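Local atomic coordinates of B-agarase (Saccharophagus degradans, PDB entry 4BQ2), a protein that hydrolyses agarose by exo-acting cleavage, as a family 50 beta-agarase with a calcium-binding, carbohydrate-binding-module-like N-terminal domain. Residues E27-T30 / P36-G39; L42-Q45 / Y51-L54. All blocks are in the same frame, centred on the assembly; numbering follows the deposited sequence.

Both contacts lie in the N-terminal CBM-like domain and use strand 36-44, one at each end. From the N terminus, contact 1 comes first: strand 22-30 turns through a five-residue loop and pairs with the start of strand 36-44, closing a hairpin at the calcium site. The chain then runs along strand 36-44 to contact 2, about 19 Å away between centres, where the six-residue loop 45-50 carries it over to strand 51-56. The contacts follow in series, neither nested nor crossed. Contact 1 is backbone pairing within a sheet near the surface, whereas contact 2 is buried side-chain packing between strands that are not hydrogen-bonded to each other.

Contact 1 of 2, residues E27-T30 / P36-G39; sequences ETYT and PSKG. With CA (calcium ion), chain K.
Tyr29 leans its ring alongside strand 36-39, past Ser37 and toward Gly39. From CB the ring starts between the backbone N and the carbonyl carbon (chi1 77°), which turns it toward the partner strand. CD1 comes 3.1 Å from Ser37 O, an oblique approach, while Lys38 C lies in the ring plane, at the CD1-CE1 edge. Farther out, CE1 meets Ser37 CB at 3.8 Å, and the tip, OH, lies 4.0 Å from Ser37 CB while hydrogen-bonding Asp185 OD2, itself a calcium ligand. Gly39 has no side chain where the ring passes.

This is a strongly twisted antiparallel beta hairpin of the CBM-like domain, its short strands at 135°. Tyr29 with Ser37 and Glu27 with Gly39 are hydrogen-bonded pairs, with two bonds each; the shortest, Gly39 N to Glu27 O, measures 2.7 Å and is almost straight (173°). On the other face Thr28 sits between two neighbours: CG2 touches Pro36 CB at 3.7 Å and OG1 lies against Lys38 CD.

Ser37 OG binds calcium at 2.6 Å, and Lys38 O binds it at 2.3 Å. Asp7, through its backbone O, Glu9, Asp185 and a water add further ligands to the ion.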
# COMPACT_ATOMS: atom_id res chain seq x y z
N GLU A 27 35.96 -7.81 -6.07
CA GLU A 27 36.76 -7.60 -4.86
C GLU A 27 36.69 -8.85 -3.98
O GLU A 27 35.77 -9.66 -4.10
CB GLU A 27 36.25 -6.42 -4.02
CG GLU A 27 35.83 -5.16 -4.77
CD GLU A 27 36.99 -4.33 -5.28
OE1 GLU A 27 38.16 -4.67 -4.95
OE2 GLU A 27 36.73 -3.33 -6.01
N THR A 28 37.67 -8.97 -3.08
CA THR A 28 37.65 -9.99 -2.03
C THR A 28 36.86 -9.47 -0.83
O THR A 28 37.05 -8.32 -0.39
CB THR A 28 39.09 -10.42 -1.64
OG1 THR A 28 39.71 -10.99 -2.79
CG2 THR A 28 39.07 -11.47 -0.53
N TYR A 29 35.96 -10.31 -0.32
CA TYR A 29 35.06 -9.96 0.81
C TYR A 29 34.96 -11.26 1.63
O TYR A 29 35.31 -12.33 1.10
CB TYR A 29 33.67 -9.56 0.28
CG TYR A 29 32.91 -10.80 -0.13
CD1 TYR A 29 33.21 -11.47 -1.32
CD2 TYR A 29 31.97 -11.36 0.71
CE1 TYR A 29 32.55 -12.64 -1.67
CE2 TYR A 29 31.32 -12.55 0.38
CZ TYR A 29 31.63 -13.18 -0.81
OH TYR A 29 31.01 -14.37 -1.13
N THR A 30 34.48 -11.19 2.88
CA THR A 30 34.17 -12.38 3.70
C THR A 30 32.82 -13.03 3.42
O THR A 30 31.75 -12.44 3.67
CB THR A 30 34.25 -12.03 5.20
OG1 THR A 30 35.55 -11.52 5.50
CG2 THR A 30 33.95 -13.27 6.06
N PRO A 36 37.04 -15.63 2.97
CA PRO A 36 37.17 -14.64 1.89
C PRO A 36 36.95 -15.29 0.52
O PRO A 36 37.32 -16.45 0.30
CB PRO A 36 38.62 -14.17 2.01
CG PRO A 36 38.98 -14.39 3.43
CD PRO A 36 38.15 -15.55 3.93
N SER A 37 36.35 -14.55 -0.38
CA SER A 37 36.05 -15.07 -1.70
C SER A 37 36.02 -13.87 -2.62
O SER A 37 35.90 -12.77 -2.14
CB SER A 37 34.70 -15.77 -1.69
OG SER A 37 34.48 -16.48 -2.91
N LYS A 38 36.16 -14.06 -3.92
CA LYS A 38 35.93 -12.96 -4.86
C LYS A 38 34.43 -12.75 -5.08
O LYS A 38 33.73 -13.70 -5.39
CB LYS A 38 36.62 -13.24 -6.19
CG LYS A 38 38.11 -13.52 -6.11
CD LYS A 38 38.96 -12.28 -6.22
CE LYS A 38 40.24 -12.59 -6.99
NZ LYS A 38 40.65 -14.01 -6.87
N GLY A 39 33.96 -11.51 -4.94
CA GLY A 39 32.55 -11.19 -5.18
C GLY A 39 32.39 -9.98 -6.11
O GLY A 39 33.35 -9.27 -6.41
CA CA K . 33.27 -15.96 -5.19
O HOH W 1 32.96 -17.98 -4.76

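Contact 2 of 2, residues L42-Q45 / Y51-L54; sequences LAMQ and YTGL
Met44 lays the first half of its side chain across Thr52: CB is 3.4 Å and CG 3.5 Å from Thr52 OG1. SD lies 4.1 Å from Gly53 CA, and the bend at the last torsion (chi3 -76°) then turns the methyl CE off. Thr52 presents its other branch to the loop residue that follows strand 36-44, CG2 packing against Gln45 O at 3.7 Å. Two residues before Met44, Leu42 reaches over with CD2, which meets Leu54 CD2 obliquely at 3.8 Å and also lies beside Gly53 CA. Gly53 adopts a backbone conformation (phi 142°) in which a CB would collide with the preceding carbonyl oxygen.

In the next shell, Thr52 OG1 is hydrogen-bonded to Val173 O, which fixes the rotation of the threonine and satisfies its buried hydroxyl. Phe19 touches both leucines, Val182 backs Leu42, and Ile17 and Ile184 also touch Leu54. Strand 36-44 is hydrogen-bonded to strands 22-30 and 180-191, strand 51-56 to strands 17-20 and 166-174. The nearly antiparallel axes of the short segments approach to 7.1 Å, closer than sandwich layers usually lie, yet packing through side chains is consistent with the beta-sandwich fold common among carbohydrate-binding modules.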
# COMPACT_ATOMS: atom_id res chain seq x y z
N LEU A 42 28.88 -3.99 -6.18
CA LEU A 42 27.97 -3.22 -7.03
C LEU A 42 27.69 -1.89 -6.33
O LEU A 42 27.00 -1.86 -5.30
CB LEU A 42 26.69 -4.01 -7.32
CG LEU A 42 25.63 -3.33 -8.20
CD1 LEU A 42 26.14 -3.18 -9.65
CD2 LEU A 42 24.30 -4.06 -8.17
N ALA A 43 28.24 -0.79 -6.87
CA ALA A 43 28.11 0.49 -6.23
C ALA A 43 27.13 1.34 -7.06
O ALA A 43 27.46 1.76 -8.18
CB ALA A 43 29.47 1.16 -6.08
N MET A 44 25.91 1.49 -6.53
CA MET A 44 24.78 2.13 -7.23
C MET A 44 24.75 3.61 -6.90
O MET A 44 24.90 4.02 -5.75
CB MET A 44 23.44 1.45 -6.86
CG MET A 44 23.30 0.02 -7.43
SD MET A 44 22.17 -1.07 -6.53
CE MET A 44 23.19 -1.45 -5.12
N GLN A 45 24.59 4.41 -7.95
CA GLN A 45 24.43 5.84 -7.82
C GLN A 45 22.93 6.12 -7.61
O GLN A 45 22.28 6.80 -8.42
CB GLN A 45 25.02 6.53 -9.06
CG GLN A 45 26.56 6.49 -9.10
CD GLN A 45 27.16 5.14 -9.50
OE1 GLN A 45 26.95 4.64 -10.62
NE2 GLN A 45 27.91 4.55 -8.59
N TYR A 51 16.50 4.60 -10.69
CA TYR A 51 16.55 3.18 -11.00
C TYR A 51 17.99 2.80 -11.22
O TYR A 51 18.62 3.29 -12.15
CB TYR A 51 15.71 2.83 -12.24
CG TYR A 51 15.56 1.33 -12.41
CD1 TYR A 51 16.55 0.59 -13.04
CD2 TYR A 51 14.44 0.65 -11.92
CE1 TYR A 51 16.46 -0.77 -13.17
CE2 TYR A 51 14.32 -0.73 -12.07
CZ TYR A 51 15.35 -1.43 -12.70
OH TYR A 51 15.33 -2.78 -12.88
N THR A 52 18.51 1.90 -10.38
CA THR A 52 19.92 1.50 -10.45
C THR A 52 20.02 -0.02 -10.23
O THR A 52 19.07 -0.65 -9.73
CB THR A 52 20.74 2.24 -9.36
OG1 THR A 52 20.31 1.79 -8.06
CG2 THR A 52 20.52 3.76 -9.45
N GLY A 53 21.14 -0.62 -10.63
CA GLY A 53 21.36 -2.05 -10.38
C GLY A 53 22.06 -2.78 -11.51
O GLY A 53 22.88 -2.19 -12.25
N LEU A 54 21.76 -4.08 -11.62
CA LEU A 54 22.31 -4.92 -12.68
C LEU A 54 21.22 -5.77 -13.33
O LEU A 54 20.12 -5.98 -12.77
CB LEU A 54 23.46 -5.82 -12.16
CG LEU A 54 23.11 -6.84 -11.05
CD1 LEU A 54 22.44 -8.09 -11.63
CD2 LEU A 54 24.36 -7.27 -10.29